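Local coordinates for beta-glucanase (PDB 4LE4), which acts as a fungal beta-glucanase of glycoside hydrolase family 131, probably hydrolysing beta-linked glucans, at residues W179-T182 with P186-R189; V209-R214 with S220-Y225. All blocks are in the same frame, centred on the assembly; numbering follows the deposited sequence.

How the interactions relate
Both contacts involve the same antiparallel sheet, and follow one another along the chain without nesting or crossing. Interaction 1 comes first: strand 175-182 ends, a five-residue turn follows, and the chain returns as strand 188-195, so that 179-182 meets 186-189 in a local hairpin. The chain then passes into the other sheet through strands 205-207 and 209-211. Interaction 2 closes a loop in which ten residues, 212-221, separate strands 209-211 and 222-233, bringing the chain back to the first sheet. Interaction 1 thus joins neighbouring strands within a sheet, whereas interaction 2 ties the two sheets together. Their centres lie about 25 Å apart and their nearest atoms about 11 Å.

Interaction 1 of 2, residues W179-T182 with P186-R189; sequences WHST and PLTR
The beta hairpin of strands 175-182 and 188-195 is joined here by two successive antiparallel pairs, W179 with R189 and H180 with T188. The second is the hydrogen-bonded pair: H180 N donates to T188 O at 2.9 Å, and T188 N returns a longer bond to H180 O at 3.2 Å, with its donor well above the carbonyl plane. W179 and R189 share a face of the sheet as the non-hydrogen-bonded pair. R189 CB lies 3.6 Å from the centroid of the W179 six-membered ring, only 10° off the normal, a CH-pi contact. With CG anti to the backbone N (chi1 171°), the arginine chain continues beyond the ring, its guanidinium plane steep to the indole. A long residue suits this place because its CB methylene covers an aromatic face while its charged end reaches further. That end, R189 NH2, makes a salt bridge to E168 OE1, which also accepts from W179 NE1, anchoring both partners. L187 C lies at the indole edge, and L187 CD2 is 3.9 Å from S181 OG. Near the turn a water links the two strands, donating to H180 O and to P186 O, the latter at 2.9 Å, and accepting from T188 OG1. S181 CB packs on P186 O at 3.4 Å, and S181 OG is hydrogen-bonded to D185 O within the turn. Strand 163-170 flanks 175-182 on the side away from 188-195; its A166 and N164 make backbone hydrogen bonds to W179 and S181 and touch L187, which bonds by backbone to T238.

Interaction 2 of 2, residues V209-R214 with S220-Y225; sequences VLELPR and SNEDFY
V209-R214 and S220-Y225 run in roughly opposite senses, with V209 facing F224 and E211 facing E222. Their backbones stay well apart, V209 CA 8.1 Å from F224 CA and E211 CA 9.9 Å from E222 CA, so the contact is made by side chains alone, which meet between the two sheets. In the strands, alternate residues V209 and E211, and E222 and F224, point toward the other segment, and all four are buried. V209 sets its CG2 methyl over the phenyl face: CG2 lies 3.7 Å from the centroid of the F224 ring and 13° off the normal, a CH-pi contact, while V209 CG1 reaches the far end of the ring, 3.8 Å from F224 CZ. A branched valine suits a flat partner, since its two methyls spread along one face. Beside this apolar pair two glutamates meet from opposite directions. E211 has CG anti to its backbone nitrogen (chi1 177°) and both chains are extended beyond CG, so the carboxyl groups come together, their planes 82° apart. E211 OE2 lies 2.5 Å from E222 OE2, a very short oxygen-oxygen contact. The other oxygens accept bonds from outside: R78 NH1 makes a salt bridge to E211 OE1, and H115 NE2 is hydrogen-bonded to E222 OE1; both would be expected to ease the burial of acidic groups. Side chains of two antiparallel sheets packing face to face are consistent with the beta sandwich of the concanavalin-like clan; the glutamates with R78 and H115 form a polar cluster within that interior.

Interaction 1 of 2, residues W179-T182 with P186-R189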
loop_
_atom_site.group_PDB
_atom_site.type_symbol
_atom_site.label_atom_id
_atom_site.label_comp_id
_atom_site.label_asym_id
_atom_site.label_seq_id
_atom_site.Cartn_x
_atom_site.Cartn_y
_atom_site.Cartn_z
ATOM N N TRP A 179 3.455 12.089 -4.857
ATOM C CA TRP A 179 2.209 12.845 -5.027
ATOM C C TRP A 179 1.304 12.405 -3.870
ATOM O O TRP A 179 1.320 11.241 -3.475
ATOM C CB TRP A 179 1.559 12.514 -6.361
ATOM C CG TRP A 179 2.352 13.019 -7.510
ATOM C CD1 TRP A 179 3.529 12.518 -7.988
ATOM C CD2 TRP A 179 2.016 14.135 -8.348
ATOM N NE1 TRP A 179 3.949 13.256 -9.085
ATOM C CE2 TRP A 179 3.039 14.253 -9.320
ATOM C CE3 TRP A 179 0.941 15.045 -8.366
ATOM C CZ2 TRP A 179 3.026 15.251 -10.320
ATOM C CZ3 TRP A 179 0.922 16.038 -9.351
ATOM C CH2 TRP A 179 1.961 16.131 -10.316
ATOM N N HIS A 180 0.537 13.340 -3.320
ATOM C CA HIS A 180 -0.267 13.017 -2.150
ATOM C C HIS A 180 -1.414 13.972 -1.945
ATOM O O HIS A 180 -1.360 15.102 -2.386
ATOM C CB HIS A 180 0.665 13.115 -0.920
ATOM C CG HIS A 180 -0.035 13.109 0.424
ATOM N ND1 HIS A 180 -0.339 11.955 1.117
ATOM C CD2 HIS A 180 -0.470 14.132 1.199
ATOM C CE1 HIS A 180 -0.938 12.265 2.256
ATOM N NE2 HIS A 180 -1.029 13.578 2.328
ATOM N N SER A 181 -2.453 13.494 -1.271
ATOM C CA SER A 181 -3.556 14.351 -0.863
ATOM C C SER A 181 -4.283 13.592 0.235
ATOM O O SER A 181 -4.053 12.405 0.435
ATOM C CB SER A 181 -4.543 14.627 -1.993
ATOM O OG SER A 181 -5.311 13.473 -2.242
ATOM N N THR A 182 -5.125 14.288 0.982
ATOM C CA THR A 182 -5.930 13.582 1.966
ATOM C C THR A 182 -7.375 13.834 1.571
ATOM O O THR A 182 -7.682 14.846 0.946
ATOM C CB THR A 182 -5.709 14.057 3.413
ATOM O OG1 THR A 182 -5.855 15.487 3.502
ATOM C CG2 THR A 182 -4.323 13.627 3.887
ATOM N N PRO A 186 -7.468 16.636 -4.852
ATOM C CA PRO A 186 -6.633 16.115 -5.942
ATOM C C PRO A 186 -5.182 15.962 -5.477
ATOM O O PRO A 186 -4.698 16.769 -4.683
ATOM C CB PRO A 186 -6.694 17.213 -7.003
ATOM C CG PRO A 186 -7.951 17.976 -6.681
ATOM C CD PRO A 186 -8.015 17.963 -5.190
ATOM N N LEU A 187 -4.500 14.947 -5.992
ATOM C CA LEU A 187 -3.085 14.730 -5.688
ATOM C C LEU A 187 -2.226 15.927 -6.125
ATOM O O LEU A 187 -2.447 16.488 -7.200
ATOM C CB LEU A 187 -2.559 13.518 -6.468
ATOM C CG LEU A 187 -3.176 12.141 -6.187
ATOM C CD1 LEU A 187 -2.590 11.102 -7.155
ATOM C CD2 LEU A 187 -2.884 11.748 -4.746
ATOM N N THR A 188 -1.266 16.328 -5.299
ATOM C CA THR A 188 -0.337 17.359 -5.732
ATOM C C THR A 188 1.048 16.791 -5.423
ATOM O O THR A 188 1.187 15.900 -4.559
ATOM C CB THR A 188 -0.545 18.760 -5.060
ATOM O OG1 THR A 188 -0.436 18.652 -3.641
ATOM C CG2 THR A 188 -1.907 19.342 -5.471
ATOM N N ARG A 189 2.061 17.239 -6.164
ATOM C CA ARG A 189 3.405 16.714 -5.958
ATOM C C ARG A 189 4.029 17.395 -4.750
ATOM O O ARG A 189 4.271 18.618 -4.735
ATOM C CB ARG A 189 4.292 16.934 -7.178
ATOM C CG ARG A 189 5.728 16.578 -6.880
ATOM C CD ARG A 189 6.685 17.160 -7.908
ATOM N NE ARG A 189 6.748 16.307 -9.080
ATOM C CZ ARG A 189 7.552 16.539 -10.117
ATOM N NH1 ARG A 189 8.345 17.610 -10.102
ATOM N NH2 ARG A 189 7.578 15.693 -11.151
HETATM O O HOH W 1 -2.744 17.753 -2.808
#

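Interaction 2 of 2, residues V209-R214 with S220-Y225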
loop_
_atom_site.group_PDB
_atom_site.type_symbol
_atom_site.label_atom_id
_atom_site.label_comp_id
_atom_site.label_asym_id
_atom_site.label_seq_id
_atom_site.Cartn_x
_atom_site.Cartn_y
_atom_site.Cartn_z
ATOM N N VAL A 209 1.102 -4.627 4.326
ATOM C CA VAL A 209 1.886 -4.183 5.466
ATOM C C VAL A 209 2.786 -5.234 6.076
ATOM O O VAL A 209 2.426 -6.395 6.212
ATOM C CB VAL A 209 0.940 -3.708 6.627
ATOM C CG1 VAL A 209 1.792 -3.023 7.761
ATOM C CG2 VAL A 209 -0.141 -2.771 6.110
ATOM N N LEU A 210 3.967 -4.781 6.476
ATOM C CA LEU A 210 4.952 -5.613 7.142
ATOM C C LEU A 210 5.217 -4.875 8.461
ATOM O O LEU A 210 5.382 -3.664 8.462
ATOM C CB LEU A 210 6.230 -5.704 6.288
ATOM C CG LEU A 210 7.424 -6.555 6.738
ATOM C CD1 LEU A 210 8.356 -6.826 5.582
ATOM C CD2 LEU A 210 8.165 -5.800 7.819
ATOM N N GLU A 211 5.213 -5.591 9.589
ATOM C CA GLU A 211 5.472 -4.940 10.875
ATOM C C GLU A 211 6.636 -5.643 11.575
ATOM O O GLU A 211 6.609 -6.858 11.761
ATOM C CB GLU A 211 4.239 -5.008 11.792
ATOM C CG GLU A 211 4.432 -4.403 13.207
ATOM C CD GLU A 211 3.177 -4.509 14.083
ATOM O OE1 GLU A 211 2.506 -5.553 14.058
ATOM O OE2 GLU A 211 2.849 -3.544 14.788
ATOM N N LEU A 212 7.655 -4.891 11.965
ATOM C CA LEU A 212 8.796 -5.506 12.650
ATOM C C LEU A 212 8.497 -5.726 14.123
ATOM O O LEU A 212 7.698 -5.012 14.708
ATOM C CB LEU A 212 10.029 -4.607 12.563
ATOM C CG LEU A 212 10.646 -4.279 11.197
ATOM C CD1 LEU A 212 9.682 -3.463 10.370
ATOM C CD2 LEU A 212 11.924 -3.455 11.418
ATOM N N PRO A 213 9.119 -6.736 14.741
ATOM C CA PRO A 213 8.876 -6.958 16.170
ATOM C C PRO A 213 9.711 -5.922 16.928
ATOM O O PRO A 213 10.599 -5.291 16.352
ATOM C CB PRO A 213 9.415 -8.364 16.399
ATOM C CG PRO A 213 10.616 -8.395 15.484
ATOM C CD PRO A 213 10.065 -7.734 14.197
ATOM N N ARG A 214 9.382 -5.701 18.193
ATOM C CA ARG A 214 10.163 -4.813 19.049
ATOM C C ARG A 214 10.030 -5.406 20.435
ATOM O O ARG A 214 8.932 -5.713 20.904
ATOM C CB ARG A 214 9.668 -3.371 19.085
ATOM C CG ARG A 214 10.539 -2.505 20.047
ATOM C CD ARG A 214 10.148 -1.016 20.106
ATOM N NE ARG A 214 10.443 -0.309 18.852
ATOM C CZ ARG A 214 11.651 0.119 18.496
ATOM N NH1 ARG A 214 12.690 -0.075 19.310
ATOM N NH2 ARG A 214 11.829 0.706 17.308
ATOM N N SER A 220 -1.117 -7.396 18.741
ATOM C CA SER A 220 -2.510 -7.071 18.953
ATOM C C SER A 220 -2.997 -6.887 17.514
ATOM O O SER A 220 -2.208 -6.581 16.609
ATOM C CB SER A 220 -2.694 -5.775 19.744
ATOM O OG SER A 220 -2.110 -4.661 19.083
ATOM N N ASN A 221 -4.285 -7.075 17.292
ATOM C CA ASN A 221 -4.812 -6.932 15.951
ATOM C C ASN A 221 -4.646 -5.510 15.454
ATOM O O ASN A 221 -4.884 -4.548 16.181
ATOM C CB ASN A 221 -6.277 -7.354 15.925
ATOM C CG ASN A 221 -6.445 -8.867 15.983
ATOM O OD1 ASN A 221 -5.526 -9.586 16.351
ATOM N ND2 ASN A 221 -7.626 -9.351 15.620
ATOM N N GLU A 222 -4.225 -5.402 14.195
ATOM C CA GLU A 222 -4.009 -4.116 13.541
ATOM C C GLU A 222 -4.696 -4.149 12.191
ATOM O O GLU A 222 -4.478 -5.075 11.406
ATOM C CB GLU A 222 -2.516 -3.868 13.361
ATOM C CG GLU A 222 -1.808 -3.696 14.695
ATOM C CD GLU A 222 -0.319 -3.460 14.557
ATOM O OE1 GLU A 222 0.091 -2.987 13.482
ATOM O OE2 GLU A 222 0.432 -3.737 15.522
ATOM N N ASP A 223 -5.526 -3.143 11.944
ATOM C CA ASP A 223 -6.292 -3.041 10.702
ATOM C C ASP A 223 -5.841 -1.840 9.861
ATOM O O ASP A 223 -5.684 -0.737 10.379
ATOM C CB ASP A 223 -7.790 -2.865 10.997
ATOM C CG ASP A 223 -8.440 -4.107 11.649
ATOM O OD1 ASP A 223 -8.014 -5.254 11.356
ATOM O OD2 ASP A 223 -9.413 -3.936 12.436
ATOM N N PHE A 224 -5.695 -2.060 8.554
ATOM C CA PHE A 224 -5.299 -1.010 7.606
ATOM C C PHE A 224 -6.329 -1.037 6.480
ATOM O O PHE A 224 -6.651 -2.093 5.980
ATOM C CB PHE A 224 -3.907 -1.314 7.054
ATOM C CG PHE A 224 -2.852 -1.488 8.128
ATOM C CD1 PHE A 224 -2.759 -2.672 8.841
ATOM C CD2 PHE A 224 -1.967 -0.451 8.421
ATOM C CE1 PHE A 224 -1.792 -2.838 9.850
ATOM C CE2 PHE A 224 -0.997 -0.598 9.422
ATOM C CZ PHE A 224 -0.906 -1.777 10.133
ATOM N N TYR A 225 -6.815 0.124 6.075
ATOM C CA TYR A 225 -7.858 0.225 5.053
ATOM C C TYR A 225 -7.257 0.746 3.776
ATOM O O TYR A 225 -6.496 1.697 3.803
ATOM C CB TYR A 225 -8.950 1.153 5.559
ATOM C CG TYR A 225 -9.560 0.571 6.809
ATOM C CD1 TYR A 225 -10.672 -0.262 6.733
ATOM C CD2 TYR A 225 -8.968 0.780 8.062
ATOM C CE1 TYR A 225 -11.195 -0.888 7.878
ATOM C CE2 TYR A 225 -9.473 0.169 9.209
ATOM C CZ TYR A 225 -10.596 -0.670 9.114
ATOM O OH TYR A 225 -11.145 -1.273 10.235
#